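Local coordinates for sensor protein (Rhodopseudomonas palustris, PDB 2OOL) that senses light through a bound biliverdin chromophore, held here by its chromophore-binding domain, and as a full-length bacteriophytochrome probably signals as a histidine kinase, at residues 40-45 and 232-237; 130-135 and 260-265. All coordinates share one frame; numbering follows the deposited sequence.

Interaction 1. Residues 40-45 and 232-237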
ATOM      1  N   GLN A  40     -11.905 -25.584   2.325  1.00 52.45           N
ATOM      2  CA  GLN A  40     -11.355 -25.341   3.631  1.00 53.70           C
ATOM      3  C   GLN A  40     -12.399 -24.561   4.467  1.00 54.42           C
ATOM      4  O   GLN A  40     -12.832 -23.477   4.063  1.00 54.69           O
ATOM      5  CB  GLN A  40     -10.033 -24.555   3.549  1.00 53.64           C
ATOM      6  CG  GLN A  40      -8.998 -25.243   2.644  1.00 53.86           C
ATOM      7  CD  GLN A  40      -7.728 -24.488   2.550  1.00 54.01           C
ATOM      8  OE1 GLN A  40      -7.115 -24.214   3.567  1.00 53.87           O
ATOM      9  NE2 GLN A  40      -7.305 -24.160   1.327  1.00 50.85           N
ATOM     10  N   PRO A  41     -12.741 -25.075   5.657  1.00 54.26           N
ATOM     11  CA  PRO A  41     -13.847 -24.555   6.440  1.00 54.54           C
ATOM     12  C   PRO A  41     -13.641 -23.280   7.275  1.00 54.90           C
ATOM     13  O   PRO A  41     -14.542 -22.914   8.015  1.00 54.08           O
ATOM     14  CB  PRO A  41     -14.191 -25.735   7.371  1.00 54.07           C
ATOM     15  CG  PRO A  41     -12.931 -26.424   7.564  1.00 55.22           C
ATOM     16  CD  PRO A  41     -12.044 -26.163   6.361  1.00 54.30           C
ATOM     17  N   HIS A  42     -12.521 -22.567   7.162  1.00 55.31           N
ATOM     18  CA  HIS A  42     -12.428 -21.267   7.844  1.00 54.98           C
ATOM     19  C   HIS A  42     -13.324 -20.238   7.114  1.00 55.35           C
ATOM     20  O   HIS A  42     -13.435 -19.115   7.567  1.00 55.51           O
ATOM     21  CB  HIS A  42     -10.964 -20.768   7.915  1.00 56.61           C
ATOM     22  CG  HIS A  42     -10.348 -20.548   6.566  1.00 56.22           C
ATOM     23  ND1 HIS A  42      -9.930 -21.586   5.768  1.00 57.25           N
ATOM     24  CD2 HIS A  42     -10.131 -19.419   5.857  1.00 57.60           C
ATOM     25  CE1 HIS A  42      -9.488 -21.109   4.622  1.00 56.80           C
ATOM     26  NE2 HIS A  42      -9.577 -19.794   4.653  1.00 56.03           N
ATOM     27  N   GLY A  43     -13.920 -20.615   5.964  1.00 54.75           N
ATOM     28  CA  GLY A  43     -14.760 -19.709   5.156  1.00 53.19           C
ATOM     29  C   GLY A  43     -16.012 -20.455   4.697  1.00 52.34           C
ATOM     30  O   GLY A  43     -16.172 -21.606   4.996  1.00 51.91           O
ATOM     31  N   TYR A  44     -16.890 -19.791   3.968  1.00 52.54           N
ATOM     32  CA  TYR A  44     -18.100 -20.417   3.423  1.00 53.37           C
ATOM     33  C   TYR A  44     -18.241 -20.126   1.922  1.00 53.33           C
ATOM     34  O   TYR A  44     -17.888 -19.047   1.465  1.00 52.73           O
ATOM     35  CB  TYR A  44     -19.354 -19.894   4.173  1.00 53.93           C
ATOM     36  CG  TYR A  44     -19.304 -20.053   5.680  1.00 54.06           C
ATOM     37  CD1 TYR A  44     -19.770 -21.205   6.299  1.00 54.26           C
ATOM     38  CD2 TYR A  44     -18.799 -19.034   6.498  1.00 56.28           C
ATOM     39  CE1 TYR A  44     -19.695 -21.357   7.704  1.00 54.33           C
ATOM     40  CE2 TYR A  44     -18.718 -19.186   7.894  1.00 54.42           C
ATOM     41  CZ  TYR A  44     -19.168 -20.351   8.475  1.00 53.37           C
ATOM     42  OH  TYR A  44     -19.130 -20.488   9.855  1.00 55.68           O
ATOM     43  N   LEU A  45     -18.818 -21.056   1.164  1.00 53.87           N
ATOM     44  CA  LEU A  45     -18.941 -20.872  -0.293  1.00 53.20           C
ATOM     45  C   LEU A  45     -20.377 -21.039  -0.784  1.00 53.63           C
ATOM     46  O   LEU A  45     -21.067 -21.964  -0.367  1.00 53.22           O
ATOM     47  CB  LEU A  45     -18.026 -21.869  -1.025  1.00 53.50           C
ATOM     48  CG  LEU A  45     -17.909 -21.855  -2.539  1.00 53.83           C
ATOM     49  CD1 LEU A  45     -16.539 -22.411  -2.932  1.00 53.05           C
ATOM     50  CD2 LEU A  45     -19.069 -22.633  -3.270  1.00 51.84           C
ATOM     51  N   ILE A 232      -3.711 -19.932   0.035  1.00 49.57           N
ATOM     52  CA  ILE A 232      -3.464 -20.037   1.432  1.00 50.44           C
ATOM     53  C   ILE A 232      -4.110 -21.260   2.032  1.00 50.27           C
ATOM     54  O   ILE A 232      -5.232 -21.637   1.661  1.00 50.12           O
ATOM     55  CB  ILE A 232      -3.833 -18.738   2.242  1.00 51.11           C
ATOM     56  CG1 ILE A 232      -3.503 -18.908   3.740  1.00 50.11           C
ATOM     57  CG2 ILE A 232      -5.320 -18.358   2.102  1.00 49.50           C
ATOM     58  CD1 ILE A 232      -3.497 -17.561   4.543  1.00 51.18           C
ATOM     59  N   ILE A 233      -3.380 -21.878   2.970  1.00 50.72           N
ATOM     60  CA  ILE A 233      -3.860 -23.001   3.744  1.00 51.29           C
ATOM     61  C   ILE A 233      -3.597 -22.611   5.191  1.00 52.34           C
ATOM     62  O   ILE A 233      -2.563 -22.906   5.710  1.00 51.04           O
ATOM     63  CB  ILE A 233      -3.105 -24.356   3.396  1.00 52.46           C
ATOM     64  CG1 ILE A 233      -3.010 -24.584   1.863  1.00 52.52           C
ATOM     65  CG2 ILE A 233      -3.774 -25.586   4.127  1.00 49.06           C
ATOM     66  CD1 ILE A 233      -1.876 -25.531   1.421  1.00 51.79           C
ATOM     67  N   PRO A 234      -4.553 -21.926   5.846  1.00 53.36           N
ATOM     68  CA  PRO A 234      -4.295 -21.454   7.221  1.00 53.50           C
ATOM     69  C   PRO A 234      -4.090 -22.518   8.284  1.00 54.12           C
ATOM     70  O   PRO A 234      -3.411 -22.234   9.278  1.00 54.99           O
ATOM     71  CB  PRO A 234      -5.527 -20.646   7.582  1.00 53.72           C
ATOM     72  CG  PRO A 234      -6.361 -20.532   6.348  1.00 53.68           C
ATOM     73  CD  PRO A 234      -5.881 -21.545   5.346  1.00 53.17           C
ATOM     74  N   ASP A 235      -4.712 -23.680   8.101  1.00 54.35           N
ATOM     75  CA  ASP A 235      -4.620 -24.813   8.988  1.00 54.73           C
ATOM     76  C   ASP A 235      -4.570 -26.071   8.163  1.00 54.44           C
ATOM     77  O   ASP A 235      -5.579 -26.409   7.538  1.00 55.22           O
ATOM     78  CB  ASP A 235      -5.831 -24.901   9.917  1.00 55.23           C
ATOM     79  CG  ASP A 235      -5.662 -25.993  11.022  1.00 56.69           C
ATOM     80  OD1 ASP A 235      -4.684 -26.796  11.030  1.00 55.28           O
ATOM     81  OD2 ASP A 235      -6.525 -26.025  11.920  1.00 64.07           O
ATOM     82  N   ILE A 236      -3.393 -26.729   8.129  1.00 55.03           N
ATOM     83  CA  ILE A 236      -3.176 -27.920   7.306  1.00 54.85           C
ATOM     84  C   ILE A 236      -3.949 -29.115   7.846  1.00 55.85           C
ATOM     85  O   ILE A 236      -4.035 -30.144   7.184  1.00 56.84           O
ATOM     86  CB  ILE A 236      -1.644 -28.331   7.112  1.00 54.84           C
ATOM     87  CG1 ILE A 236      -1.026 -28.821   8.446  1.00 54.19           C
ATOM     88  CG2 ILE A 236      -0.830 -27.166   6.438  1.00 53.85           C
ATOM     89  CD1 ILE A 236       0.439 -29.407   8.416  1.00 53.12           C
ATOM     90  N   GLY A 237      -4.499 -29.008   9.046  1.00 56.77           N
ATOM     91  CA  GLY A 237      -5.247 -30.129   9.662  1.00 56.19           C
ATOM     92  C   GLY A 237      -6.744 -30.038   9.471  1.00 56.85           C
ATOM     93  O   GLY A 237      -7.496 -30.868   9.999  1.00 57.19           O
TER
HETATM   94  O   HOH W   1      -6.923 -24.755   6.268  1.00 36.26           O

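Interaction 2. Residues 130-135 and 260-265. With LBV (3-[2-[(Z)-[3-(2-carboxyethyl)-5-[(Z)-(4-ethenyl-3-methyl-5-oxidanylidene-pyrrol-2-ylidene)methyl]-4-methyl-pyrrol-1-ium -2-ylidene]methyl]-5-[(Z)-[(3E)-3-ethylidene-4-methyl-5-oxidanylidene-pyrrolidin-2-ylidene]methyl]-4-methyl-1H-pyrrol-3- yl]propanoic acid), chain C.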
ATOM      1  N   ILE A 130     -19.385 -17.681  -8.013  1.00 53.75           N
ATOM      2  CA  ILE A 130     -19.030 -18.307  -6.772  1.00 52.72           C
ATOM      3  C   ILE A 130     -18.761 -17.140  -5.815  1.00 52.35           C
ATOM      4  O   ILE A 130     -18.008 -16.239  -6.155  1.00 52.02           O
ATOM      5  CB  ILE A 130     -17.788 -19.192  -6.924  1.00 52.64           C
ATOM      6  CG1 ILE A 130     -18.081 -20.437  -7.778  1.00 53.35           C
ATOM      7  CG2 ILE A 130     -17.198 -19.591  -5.544  1.00 54.29           C
ATOM      8  CD1 ILE A 130     -16.919 -21.424  -7.985  1.00 53.00           C
ATOM      9  N   LEU A 131     -19.436 -17.140  -4.670  1.00 51.77           N
ATOM     10  CA  LEU A 131     -19.179 -16.178  -3.602  1.00 52.27           C
ATOM     11  C   LEU A 131     -18.525 -16.895  -2.433  1.00 52.25           C
ATOM     12  O   LEU A 131     -19.009 -17.925  -1.990  1.00 53.30           O
ATOM     13  CB  LEU A 131     -20.476 -15.525  -3.159  1.00 52.74           C
ATOM     14  CG  LEU A 131     -20.403 -14.621  -1.892  1.00 52.47           C
ATOM     15  CD1 LEU A 131     -19.569 -13.355  -2.141  1.00 53.02           C
ATOM     16  CD2 LEU A 131     -21.761 -14.247  -1.409  1.00 50.59           C
ATOM     17  N   GLU A 132     -17.442 -16.355  -1.918  1.00 51.41           N
ATOM     18  CA  GLU A 132     -16.807 -16.967  -0.786  1.00 53.53           C
ATOM     19  C   GLU A 132     -16.711 -15.946   0.351  1.00 53.49           C
ATOM     20  O   GLU A 132     -16.432 -14.796   0.101  1.00 53.90           O
ATOM     21  CB  GLU A 132     -15.428 -17.470  -1.198  1.00 53.20           C
ATOM     22  CG  GLU A 132     -15.468 -18.627  -2.201  1.00 55.24           C
ATOM     23  CD  GLU A 132     -14.091 -19.039  -2.673  1.00 56.80           C
ATOM     24  OE1 GLU A 132     -13.524 -18.318  -3.508  1.00 60.18           O
ATOM     25  OE2 GLU A 132     -13.587 -20.081  -2.215  1.00 63.80           O
ATOM     26  N   LEU A 133     -16.959 -16.398   1.576  1.00 53.50           N
ATOM     27  CA  LEU A 133     -17.013 -15.547   2.762  1.00 53.55           C
ATOM     28  C   LEU A 133     -15.851 -15.874   3.636  1.00 53.42           C
ATOM     29  O   LEU A 133     -15.746 -17.004   4.114  1.00 55.02           O
ATOM     30  CB  LEU A 133     -18.319 -15.824   3.534  1.00 52.21           C
ATOM     31  CG  LEU A 133     -19.635 -15.497   2.867  1.00 52.48           C
ATOM     32  CD1 LEU A 133     -20.765 -15.616   3.880  1.00 51.05           C
ATOM     33  CD2 LEU A 133     -19.583 -14.140   2.229  1.00 47.81           C
ATOM     34  N   GLU A 134     -14.935 -14.930   3.793  1.00 54.64           N
ATOM     35  CA  GLU A 134     -13.716 -15.089   4.618  1.00 54.07           C
ATOM     36  C   GLU A 134     -13.820 -14.169   5.822  1.00 53.64           C
ATOM     37  O   GLU A 134     -14.521 -13.199   5.760  1.00 50.76           O
ATOM     38  CB  GLU A 134     -12.450 -14.633   3.843  1.00 54.84           C
ATOM     39  CG  GLU A 134     -11.868 -15.638   2.865  1.00 55.11           C
ATOM     40  CD  GLU A 134     -10.478 -15.258   2.320  1.00 55.24           C
ATOM     41  OE1 GLU A 134      -9.970 -14.120   2.602  1.00 52.31           O
ATOM     42  OE2 GLU A 134      -9.935 -16.088   1.544  1.00 53.55           O
ATOM     43  N   PRO A 135     -12.998 -14.404   6.866  1.00 54.19           N
ATOM     44  CA  PRO A 135     -12.892 -13.413   7.924  1.00 55.59           C
ATOM     45  C   PRO A 135     -12.316 -12.097   7.417  1.00 56.02           C
ATOM     46  O   PRO A 135     -11.532 -12.075   6.463  1.00 56.65           O
ATOM     47  CB  PRO A 135     -11.929 -14.047   8.936  1.00 55.45           C
ATOM     48  CG  PRO A 135     -11.757 -15.467   8.525  1.00 55.98           C
ATOM     49  CD  PRO A 135     -12.112 -15.558   7.075  1.00 54.64           C
ATOM     50  N   SER A 260     -11.138 -20.449  -6.813  1.00 56.66           N
ATOM     51  CA  SER A 260     -11.733 -20.279  -5.518  1.00 56.58           C
ATOM     52  C   SER A 260     -10.688 -20.229  -4.406  1.00 56.14           C
ATOM     53  O   SER A 260      -9.824 -21.092  -4.319  1.00 55.91           O
ATOM     54  CB  SER A 260     -12.743 -21.414  -5.246  1.00 57.67           C
ATOM     55  OG  SER A 260     -12.399 -21.970  -3.949  1.00 60.17           O
ATOM     56  N   VAL A 261     -10.787 -19.223  -3.528  1.00 56.22           N
ATOM     57  CA  VAL A 261      -9.819 -19.046  -2.445  1.00 54.51           C
ATOM     58  C   VAL A 261      -9.929 -20.109  -1.381  1.00 54.54           C
ATOM     59  O   VAL A 261      -8.943 -20.345  -0.659  1.00 54.72           O
ATOM     60  CB  VAL A 261      -9.854 -17.588  -1.823  1.00 55.52           C
ATOM     61  CG1 VAL A 261      -9.363 -16.561  -2.866  1.00 51.94           C
ATOM     62  CG2 VAL A 261     -11.232 -17.195  -1.342  1.00 54.31           C
ATOM     63  N   LEU A 262     -11.069 -20.806  -1.279  1.00 52.85           N
ATOM     64  CA  LEU A 262     -11.258 -21.841  -0.232  1.00 52.74           C
ATOM     65  C   LEU A 262     -11.148 -23.283  -0.711  1.00 52.57           C
ATOM     66  O   LEU A 262     -11.333 -24.182   0.078  1.00 52.98           O
ATOM     67  CB  LEU A 262     -12.651 -21.688   0.439  1.00 53.13           C
ATOM     68  CG  LEU A 262     -13.024 -20.323   1.047  1.00 53.04           C
ATOM     69  CD1 LEU A 262     -14.492 -20.230   1.463  1.00 50.22           C
ATOM     70  CD2 LEU A 262     -12.137 -20.039   2.205  1.00 50.02           C
ATOM     71  N   ARG A 263     -10.846 -23.511  -1.989  1.00 53.01           N
ATOM     72  CA  ARG A 263     -10.731 -24.847  -2.571  1.00 52.08           C
ATOM     73  C   ARG A 263      -9.951 -25.727  -1.630  1.00 53.04           C
ATOM     74  O   ARG A 263      -8.894 -25.349  -1.153  1.00 50.81           O
ATOM     75  CB  ARG A 263      -9.998 -24.768  -3.910  1.00 52.28           C
ATOM     76  CG  ARG A 263      -9.675 -26.105  -4.600  1.00 52.31           C
ATOM     77  CD  ARG A 263      -8.902 -25.924  -5.929  1.00 52.97           C
ATOM     78  NE  ARG A 263      -7.594 -25.261  -5.751  1.00 49.83           N
ATOM     79  CZ  ARG A 263      -6.490 -25.855  -5.309  1.00 53.50           C
ATOM     80  NH1 ARG A 263      -5.363 -25.134  -5.106  1.00 50.40           N
ATOM     81  NH2 ARG A 263      -6.498 -27.149  -5.072  1.00 51.14           N
ATOM     82  N   SER A 264     -10.455 -26.919  -1.369  1.00 52.72           N
ATOM     83  CA  SER A 264      -9.677 -27.871  -0.570  1.00 52.70           C
ATOM     84  C   SER A 264      -8.506 -28.354  -1.410  1.00 53.39           C
ATOM     85  O   SER A 264      -8.674 -28.576  -2.614  1.00 53.27           O
ATOM     86  CB  SER A 264     -10.579 -29.055  -0.256  1.00 53.58           C
ATOM     87  OG  SER A 264     -10.002 -29.837   0.717  1.00 54.37           O
ATOM     88  N   VAL A 265      -7.353 -28.575  -0.774  1.00 52.91           N
ATOM     89  CA  VAL A 265      -6.127 -28.877  -1.458  1.00 53.11           C
ATOM     90  C   VAL A 265      -5.753 -30.353  -1.331  1.00 53.59           C
ATOM     91  O   VAL A 265      -6.323 -31.059  -0.530  1.00 54.99           O
ATOM     92  CB  VAL A 265      -4.954 -27.988  -0.939  1.00 52.89           C
ATOM     93  CG1 VAL A 265      -5.283 -26.526  -1.170  1.00 52.12           C
ATOM     94  CG2 VAL A 265      -4.702 -28.260   0.481  1.00 52.50           C
TER
HETATM   95  C1A LBV C 400       4.834 -34.150  -2.951  1.00 55.95           C
HETATM   96  C1B LBV C 400       1.484 -31.636  -4.439  1.00 50.99           C
HETATM   97  O1B LBV C 400      -4.235 -28.617  -4.169  1.00 34.79           O
HETATM   98  C1C LBV C 400       2.771 -27.453  -3.236  1.00 43.62           C
HETATM   99  O1C LBV C 400       2.018 -22.957  -0.734  1.00 38.53           O
HETATM  100  C1D LBV C 400       7.053 -26.695  -1.357  1.00 49.75           C
HETATM  101  C2A LBV C 400       4.575 -35.427  -3.711  1.00 54.65           C
HETATM  102  C2B LBV C 400       0.242 -31.195  -4.917  1.00 46.95           C
HETATM  103  O2B LBV C 400      -3.139 -26.756  -4.595  1.00 34.47           O
HETATM  104  C2C LBV C 400       2.902 -26.075  -2.963  1.00 40.66           C
HETATM  105  O2C LBV C 400       1.890 -24.839   0.423  1.00 32.55           O
HETATM  106  C2D LBV C 400       8.451 -26.845  -1.475  1.00 50.56           C
HETATM  107  C3A LBV C 400       3.314 -34.970  -4.466  1.00 55.35           C
HETATM  108  C3B LBV C 400       0.149 -29.825  -4.685  1.00 44.10           C
HETATM  109  C3C LBV C 400       4.202 -25.880  -2.525  1.00 43.20           C
HETATM  110  C3D LBV C 400       9.008 -25.959  -0.579  1.00 51.80           C
HETATM  111  C4A LBV C 400       3.011 -33.625  -4.115  1.00 54.88           C
HETATM  112  C4B LBV C 400       1.384 -29.418  -4.098  1.00 44.24           C
HETATM  113  C4C LBV C 400       4.847 -27.128  -2.497  1.00 43.28           C
HETATM  114  C4D LBV C 400       7.948 -25.302   0.062  1.00 52.52           C
HETATM  115  CAA LBV C 400       2.561 -35.734  -5.386  1.00 55.80           C
HETATM  116  CAB LBV C 400      -1.065 -28.945  -5.022  1.00 40.89           C
HETATM  117  CAC LBV C 400       1.890 -24.911  -3.079  1.00 41.48           C
HETATM  118  CAD LBV C 400      10.357 -25.815  -0.364  1.00 50.72           C
HETATM  119  CBA LBV C 400       2.841 -37.185  -5.903  1.00 58.06           C
HETATM  120  CBB LBV C 400      -1.901 -28.628  -3.798  1.00 38.07           C
HETATM  121  CBC LBV C 400       0.990 -24.831  -1.807  1.00 40.03           C
HETATM  122  CBD LBV C 400      10.895 -24.899   0.533  1.00 50.46           C
HETATM  123  CGB LBV C 400      -3.206 -27.933  -4.233  1.00 36.62           C
HETATM  124  CGC LBV C 400       1.687 -24.144  -0.588  1.00 39.62           C
HETATM  125  CHB LBV C 400       1.880 -32.967  -4.634  1.00 49.81           C
HETATM  126  CHC LBV C 400       1.590 -28.052  -3.729  1.00 42.67           C
HETATM  127  CHD LBV C 400       6.163 -27.426  -2.133  1.00 46.33           C
HETATM  128  CMA LBV C 400       4.261 -36.543  -2.702  0.50 56.38           C
HETATM  129  CMB LBV C 400      -0.857 -32.075  -5.554  1.00 42.99           C
HETATM  130  CMC LBV C 400       4.737 -24.481  -2.150  1.00 40.02           C
HETATM  131  CMD LBV C 400       9.257 -27.778  -2.405  1.00 47.67           C
HETATM  132  N_A LBV C 400       3.923 -33.196  -3.235  1.00 55.96           N
HETATM  133  O_A LBV C 400       5.764 -33.987  -2.167  1.00 55.40           O
HETATM  134  N_B LBV C 400       2.116 -30.539  -3.989  1.00 43.22           N
HETATM  135  N_C LBV C 400       3.949 -28.018  -2.923  1.00 43.28           N
HETATM  136  N_D LBV C 400       6.809 -25.789  -0.427  1.00 49.36           N
HETATM  137  O_D LBV C 400       8.002 -24.424   0.941  1.00 48.55           O

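Interaction 1. Residues 40-45 and 232-237
The His42 ring presents one face to Pro234, whose CG stands 3.6 Å from the ring centroid and only 10° off the ring normal, a CH-pi contact with the two side chains crossing at about a right angle. His42 CG is set between its own backbone N and carbonyl carbon (chi1 62°), which brings the ring over the proline; Phe305 also meets this ring. Pro234 is shared: its CD lies 3.4 Å from Gln40 OE1 as well as against His42 CE1. The Gln40 chain runs extended to its amide, where NE2 donates to Ile232 O at 3.3 Å, in the carbonyl plane, though the oxygen lies 21° out of the glutamine's amide plane. Gln40 NE2 also donates to Arg263 O, while Gln40 OE1 takes a bond from water 1 (2.8 Å), which links it to Asp235 O; with both ends engaged, the amide is held against flipping. An alanine in place of His42 would probably leave Pro234 CG without its aromatic cover and open a gap beside it. Gln40 and His42 belong to the beta turn from Gln40 to Gly43 that leads into strand 44-48 of the PAS fold, and the partner is the end of strand 230-233, an outermost strand of the GAF sheet, with the loop residue Pro234 that follows it. Behind that strand Ile233 packs on His269 and Leu270 of helix 267-276.

Interaction 2. Residues 130-135 and 260-265
The carboxylate of Glu132 is gripped at its oxygen edge and from both faces by the turn from Ser260 to Arg263. Val261 N meets the syn lone pair of Glu132 OE1 at 2.9 Å. Ser260 OG donates to Glu132 OE2 from one side of the plane, 39° out of it, and Leu262 N reaches the same Glu132 OE2 at 2.8 Å from the opposite face, on the syn side. Three bonds thus fix the rotation of this buried group. The second flat group, the Arg263 guanidinium, turns away from Glu132 toward the chromophore LBV: NH1 donates to O2B of a propionate at 2.8 Å and NH2 to O1B in the guanidinium plane, the latter bond nearly straight at 174°. Arg263 NH2 also donates to Ile33 O.

Glu132 CG lies anti to its carbonyl carbon (chi1 -67°) and the chain beyond is extended, which carries the carboxylate from strand 128-134 of the PAS sheet to the GAF-side loop. Leu262 comes from the opposite direction, with CD1 3.9 Å from Glu132 CB, so that aliphatic carbon lines the stem of the acid. Val261 CG2 sits between the acids, 3.3 Å from Glu132 OE1 and 3.4 Å from Glu134 OE2; Glu134 itself finds its charge partner in Arg311, by a salt bridge.

With two backbone N-H groups and a hydroxyl directed at it, the Glu132 carboxylate is likely to be favoured as the anion despite its burial. The acid thereby pins the turn to the PAS sheet, while the charge of Arg263, just along the same loop, is met by the chromophore's propionate.

How the interactions relate
Interactions 1 and 2 are two sides of one PAS-GAF junction, their centres about 8 Å apart. Strands 44-48 and 128-134 are neighbours in the PAS sheet, where Tyr44 O and Leu133 N, 2.8 Å apart, form a probable hydrogen bond. Leu262 is a second join: its O lies 2.7 Å from Gln40 N, a probable hydrogen bond, and its CD2 packs 3.6 Å from His42 NE2. Leu262 of loop 260-265 therefore touches the turn at 40-43. Both contacts reach the chromophore pocket from the GAF side, interaction 1 through Ile233, whose side chain is about 4 Å from the bound LBV, and interaction 2 through Arg263 and Val265.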